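Local coordinates for protein pectate lyase (Pectobacterium carotovorum, PDB 4U49) that probably cleaves polygalacturonate and methylated pectins within the chain by calcium-dependent elimination, leaving unsaturated galacturonosyl ends, at residues Asn184-Asn189 with Thr208-Val213; Gly204-Ile209 with His237-Gly242. All coordinates share one frame; numbering follows the deposited sequence.

Contact 1 of 2, residues Asn184-Asn189 with Thr208-Val213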
loop_
_atom_site.group_PDB
_atom_site.type_symbol
_atom_site.label_atom_id
_atom_site.label_comp_id
_atom_site.label_asym_id
_atom_site.label_seq_id
_atom_site.Cartn_x
_atom_site.Cartn_y
_atom_site.Cartn_z
ATOM N N ASN A 184 -6.872 -8.465 13.634
ATOM C CA ASN A 184 -5.674 -8.100 12.893
ATOM C C ASN A 184 -5.772 -8.580 11.451
ATOM O O ASN A 184 -6.029 -9.758 11.200
ATOM C CB ASN A 184 -4.431 -8.678 13.567
ATOM C CG ASN A 184 -4.296 -8.238 15.014
ATOM O OD1 ASN A 184 -4.490 -7.069 15.340
ATOM N ND2 ASN A 184 -3.969 -9.180 15.891
ATOM N N CYS A 185 -5.578 -7.666 10.505
ATOM C CA CYS A 185 -5.646 -8.010 9.089
ATOM C C CYS A 185 -4.316 -7.770 8.390
ATOM O O CYS A 185 -3.582 -6.841 8.730
ATOM C CB CYS A 185 -6.739 -7.206 8.386
ATOM S SG CYS A 185 -8.361 -7.317 9.170
ATOM N N ARG A 186 -4.018 -8.613 7.408
ATOM C CA ARG A 186 -2.853 -8.415 6.558
ATOM C C ARG A 186 -3.276 -8.386 5.096
ATOM O O ARG A 186 -4.140 -9.153 4.668
ATOM C CB ARG A 186 -1.810 -9.508 6.787
ATOM C CG ARG A 186 -1.301 -9.586 8.213
ATOM C CD ARG A 186 -0.256 -10.687 8.367
ATOM N NE ARG A 186 1.035 -10.318 7.794
ATOM C CZ ARG A 186 1.951 -9.598 8.433
ATOM N NH1 ARG A 186 1.712 -9.156 9.660
ATOM N NH2 ARG A 186 3.098 -9.306 7.843
ATOM N N ILE A 187 -2.666 -7.479 4.344
ATOM C CA ILE A 187 -2.968 -7.281 2.934
ATOM C C ILE A 187 -1.658 -7.381 2.164
ATOM O O ILE A 187 -0.897 -6.413 2.079
ATOM C CB ILE A 187 -3.649 -5.916 2.690
ATOM C CG1 ILE A 187 -4.974 -5.842 3.457
ATOM C CG2 ILE A 187 -3.883 -5.678 1.209
ATOM C CD1 ILE A 187 -5.593 -4.455 3.489
ATOM N N GLU A 188 -1.386 -8.565 1.622
ATOM C CA GLU A 188 -0.060 -8.863 1.090
ATOM C C GLU A 188 -0.048 -9.006 -0.426
ATOM O O GLU A 188 -0.787 -9.805 -0.982
ATOM C CB GLU A 188 0.487 -10.141 1.735
ATOM C CG GLU A 188 0.440 -10.123 3.255
ATOM C CD GLU A 188 1.057 -11.359 3.880
ATOM O OE1 GLU A 188 1.789 -12.083 3.175
ATOM O OE2 GLU A 188 0.809 -11.607 5.079
ATOM N N ASN A 189 0.795 -8.219 -1.086
ATOM C CA ASN A 189 0.923 -8.268 -2.539
ATOM C C ASN A 189 -0.416 -8.096 -3.250
ATOM O O ASN A 189 -0.879 -8.983 -3.969
ATOM C CB ASN A 189 1.577 -9.580 -2.978
ATOM C CG ASN A 189 1.946 -9.578 -4.448
ATOM O OD1 ASN A 189 2.176 -8.523 -5.040
ATOM N ND2 ASN A 189 1.991 -10.760 -5.049
ATOM N N THR A 208 -2.157 -4.458 8.318
ATOM C CA THR A 208 -0.793 -4.425 7.808
ATOM C C THR A 208 -0.748 -4.653 6.304
ATOM O O THR A 208 -1.167 -5.700 5.814
ATOM C CB THR A 208 0.088 -5.488 8.497
ATOM O OG1 THR A 208 0.061 -5.287 9.915
ATOM C CG2 THR A 208 1.520 -5.395 7.997
ATOM N N ILE A 209 -0.240 -3.664 5.577
ATOM C CA ILE A 209 -0.072 -3.776 4.134
ATOM C C ILE A 209 1.363 -4.178 3.807
ATOM O O ILE A 209 2.307 -3.489 4.185
ATOM C CB ILE A 209 -0.419 -2.451 3.428
ATOM C CG1 ILE A 209 -1.892 -2.102 3.662
ATOM C CG2 ILE A 209 -0.109 -2.539 1.940
ATOM C CD1 ILE A 209 -2.344 -0.847 2.953
ATOM N N VAL A 210 1.525 -5.298 3.109
ATOM C CA VAL A 210 2.859 -5.823 2.828
ATOM C C VAL A 210 3.120 -5.849 1.331
ATOM O O VAL A 210 2.535 -6.651 0.605
ATOM C CB VAL A 210 3.042 -7.239 3.401
ATOM C CG1 VAL A 210 4.500 -7.655 3.306
ATOM C CG2 VAL A 210 2.566 -7.290 4.848
ATOM N N GLY A 211 4.006 -4.970 0.875
ATOM C CA GLY A 211 4.219 -4.793 -0.547
ATOM C C GLY A 211 2.945 -4.294 -1.204
ATOM O O GLY A 211 2.090 -3.694 -0.552
ATOM N N GLY A 212 2.811 -4.553 -2.498
ATOM C CA GLY A 212 1.637 -4.117 -3.226
ATOM C C GLY A 212 1.908 -2.848 -4.004
ATOM O O GLY A 212 2.880 -2.139 -3.737
ATOM N N VAL A 213 1.053 -2.573 -4.983
ATOM C CA VAL A 213 1.181 -1.388 -5.823
ATOM C C VAL A 213 -0.200 -0.778 -6.036
ATOM O O VAL A 213 -1.141 -1.484 -6.391
ATOM C CB VAL A 213 1.814 -1.714 -7.200
ATOM C CG1 VAL A 213 1.931 -0.451 -8.045
ATOM C CG2 VAL A 213 3.179 -2.375 -7.036
HETATM O O HOH W 1 -1.941 -6.718 11.029
HETATM O O HOH W 2 -0.269 -5.271 -0.618
#
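With CG anti to its carbonyl carbon (chi1 -59°) and a bend further out at chi3 (75°), R186 lays its guanidinium alongside T208 and on toward V210, over the neighbouring strand. CG2 of T208 lies over one face of that group, toward its rim, 4.1 Å from NH1 of R186, while NH2 of R186 approaches CG2 of V210 obliquely at 3.6 Å. The guanidinium is held at its edge by E188: NE of R186 donates to OE2 of E188 (3.0 Å) in a salt bridge; OE2 lies in the guanidinium plane, while NE meets it on its anti side, 33° out of the carboxylate plane. E188 runs side by side with V210, its CG 3.9 Å from CG2 of V210. Beneath this polar and aliphatic surface lies the pairing that defines the right-handed parallel beta-helix of pectate lyases: strands of successive coils aligned in register, R186 beside T208, I187 beside I209 and E188 beside V210. Amides and carbonyls alternate along it, from T208 N to C185 O (2.8 Å) through to N189 N on V210 O (2.9 Å). On the opposite face CB of I187 lies 4.3 Å from CG1 of I209, an apolar contact between two buried side chains. One water bridges C185 O and OG1 of T208. Where the chain turns at N189, its side-chain amide is bound by S38 and N166, the former on strand 34-41.

Contact 2 of 2, residues Gly204-Ile209 with His237-Gly242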
loop_
_atom_site.group_PDB
_atom_site.type_symbol
_atom_site.label_atom_id
_atom_site.label_comp_id
_atom_site.label_asym_id
_atom_site.label_seq_id
_atom_site.Cartn_x
_atom_site.Cartn_y
_atom_site.Cartn_z
ATOM N N GLY A 204 -10.210 -2.439 12.322
ATOM C CA GLY A 204 -9.757 -3.432 13.277
ATOM C C GLY A 204 -8.684 -2.933 14.225
ATOM O O GLY A 204 -8.498 -1.728 14.396
ATOM N N LYS A 205 -7.991 -3.874 14.854
ATOM C CA LYS A 205 -6.903 -3.566 15.774
ATOM C C LYS A 205 -5.663 -3.138 14.997
ATOM O O LYS A 205 -5.093 -2.075 15.243
ATOM C CB LYS A 205 -6.593 -4.782 16.649
ATOM C CG LYS A 205 -5.355 -4.657 17.517
ATOM C CD LYS A 205 -5.662 -3.979 18.836
ATOM C CE LYS A 205 -4.604 -4.313 19.876
ATOM N NZ LYS A 205 -3.229 -4.054 19.363
ATOM N N THR A 206 -5.256 -3.981 14.057
ATOM C CA THR A 206 -4.100 -3.705 13.221
ATOM C C THR A 206 -4.397 -4.113 11.783
ATOM O O THR A 206 -4.944 -5.186 11.536
ATOM C CB THR A 206 -2.838 -4.450 13.722
ATOM O OG1 THR A 206 -2.613 -4.154 15.107
ATOM C CG2 THR A 206 -1.616 -4.031 12.919
ATOM N N MET A 207 -4.059 -3.238 10.840
ATOM C CA MET A 207 -4.120 -3.571 9.422
ATOM C C MET A 207 -2.737 -3.374 8.820
ATOM O O MET A 207 -2.205 -2.262 8.816
ATOM C CB MET A 207 -5.150 -2.709 8.690
ATOM C CG MET A 207 -5.318 -3.062 7.218
ATOM S SD MET A 207 -6.511 -2.000 6.379
ATOM C CE MET A 207 -5.568 -0.485 6.204
ATOM N N THR A 208 -2.157 -4.458 8.318
ATOM C CA THR A 208 -0.793 -4.425 7.808
ATOM C C THR A 208 -0.748 -4.653 6.304
ATOM O O THR A 208 -1.167 -5.700 5.814
ATOM C CB THR A 208 0.088 -5.488 8.497
ATOM O OG1 THR A 208 0.061 -5.287 9.915
ATOM C CG2 THR A 208 1.520 -5.395 7.997
ATOM N N ILE A 209 -0.240 -3.664 5.577
ATOM C CA ILE A 209 -0.072 -3.776 4.134
ATOM C C ILE A 209 1.363 -4.178 3.807
ATOM O O ILE A 209 2.307 -3.489 4.185
ATOM C CB ILE A 209 -0.419 -2.451 3.428
ATOM C CG1 ILE A 209 -1.892 -2.102 3.662
ATOM C CG2 ILE A 209 -0.109 -2.539 1.940
ATOM C CD1 ILE A 209 -2.344 -0.847 2.953
ATOM N N HIS A 237 -4.427 0.752 14.394
ATOM C CA HIS A 237 -3.081 0.901 13.869
ATOM C C HIS A 237 -2.981 0.360 12.447
ATOM O O HIS A 237 -3.279 -0.806 12.197
ATOM C CB HIS A 237 -2.083 0.178 14.779
ATOM C CG HIS A 237 -0.652 0.511 14.501
ATOM N ND1 HIS A 237 0.393 -0.231 15.010
ATOM C CD2 HIS A 237 -0.087 1.507 13.779
ATOM C CE1 HIS A 237 1.538 0.291 14.610
ATOM N NE2 HIS A 237 1.275 1.348 13.862
ATOM N N THR A 238 -2.572 1.215 11.516
ATOM C CA THR A 238 -2.281 0.769 10.161
ATOM C C THR A 238 -0.776 0.767 9.943
ATOM O O THR A 238 -0.097 1.760 10.220
ATOM C CB THR A 238 -2.959 1.653 9.096
ATOM O OG1 THR A 238 -4.384 1.511 9.188
ATOM C CG2 THR A 238 -2.507 1.249 7.698
ATOM N N ILE A 239 -0.266 -0.364 9.462
ATOM C CA ILE A 239 1.153 -0.541 9.187
ATOM C C ILE A 239 1.386 -0.728 7.692
ATOM O O ILE A 239 0.714 -1.535 7.049
ATOM C CB ILE A 239 1.731 -1.759 9.947
ATOM C CG1 ILE A 239 1.516 -1.607 11.454
ATOM C CG2 ILE A 239 3.212 -1.937 9.631
ATOM C CD1 ILE A 239 2.031 -2.786 12.267
ATOM N N VAL A 240 2.331 0.031 7.147
ATOM C CA VAL A 240 2.702 -0.065 5.741
ATOM C C VAL A 240 4.154 -0.513 5.616
ATOM O O VAL A 240 5.060 0.193 6.055
ATOM C CB VAL A 240 2.519 1.285 5.013
ATOM C CG1 VAL A 240 3.007 1.192 3.579
ATOM C CG2 VAL A 240 1.060 1.734 5.062
ATOM N N GLN A 241 4.374 -1.685 5.024
ATOM C CA GLN A 241 5.725 -2.238 4.927
ATOM C C GLN A 241 5.969 -2.939 3.589
ATOM O O GLN A 241 5.109 -2.940 2.712
ATOM C CB GLN A 241 5.988 -3.209 6.089
ATOM C CG GLN A 241 5.153 -4.487 6.059
ATOM C CD GLN A 241 5.192 -5.250 7.372
ATOM O OE1 GLN A 241 4.885 -4.702 8.428
ATOM N NE2 GLN A 241 5.570 -6.523 7.310
ATOM N N GLY A 242 7.155 -3.522 3.431
ATOM C CA GLY A 242 7.496 -4.233 2.208
ATOM C C GLY A 242 7.598 -3.338 0.985
ATOM O O GLY A 242 7.448 -3.803 -0.145
HETATM O O HOH W 3 0.015 -2.451 16.395
#
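Strands 206-209 and 237-241 run parallel, their axes 4.6 Å apart at closest approach and their directions 14° apart, and four bonds join them from M207 N to I209 O, after a weak one from H237 N to K205 O. T206, T208, H237 and I239 share one face, and the end of Q241 reaches over to it. I239 lies alongside T208, its CB 3.9 Å from OG1 of T208, and sends CD1 across to CG2 of T206 at 3.9 Å. Q241 takes the crowded rotamer between its backbone N and carbonyl carbon (chi1 67°), which brings its amide over to T208, OE1 lying 3.5 Å from CG2 of T208. The H237 ring carries CG1 of I239 over one face, while at its edge ND1 meets a water at 2.6 Å that also makes a weak bond to OG1 of T206; NE2 of H237 is bonded to T270. On the other face, CE of M207 packs 3.8 Å from both OG1 and CG2 of T238. That hydroxyl is engaged by Q231 and N202, inside this parallel beta-helix. Both imidazole nitrogens thus have partners, which should fix the ring rotation, and the buried T238 hydroxyl has its polar needs met beside a methionine methyl.

Overall arrangement
Followed from the N terminus, the chain passes first along 184-189, then through strand 200-202 to 204-209, which overlaps 208-213 at T208 and I209, and finally through strand 229-230 to 237-242. Contact 1 closes the earlier loop, of 18 intervening residues, and contact 2 the later one, of 27; neither encloses the other. Through the shared residues, strand 206-210 is flanked by 184-192 along one edge and by 236-241 along the other. Three consecutive coils of the beta-helix are thereby joined. Probable hydrogen bonds from C185 N to T206 O and from G211 N to Q241 O extend the two pairings beyond the shared residues.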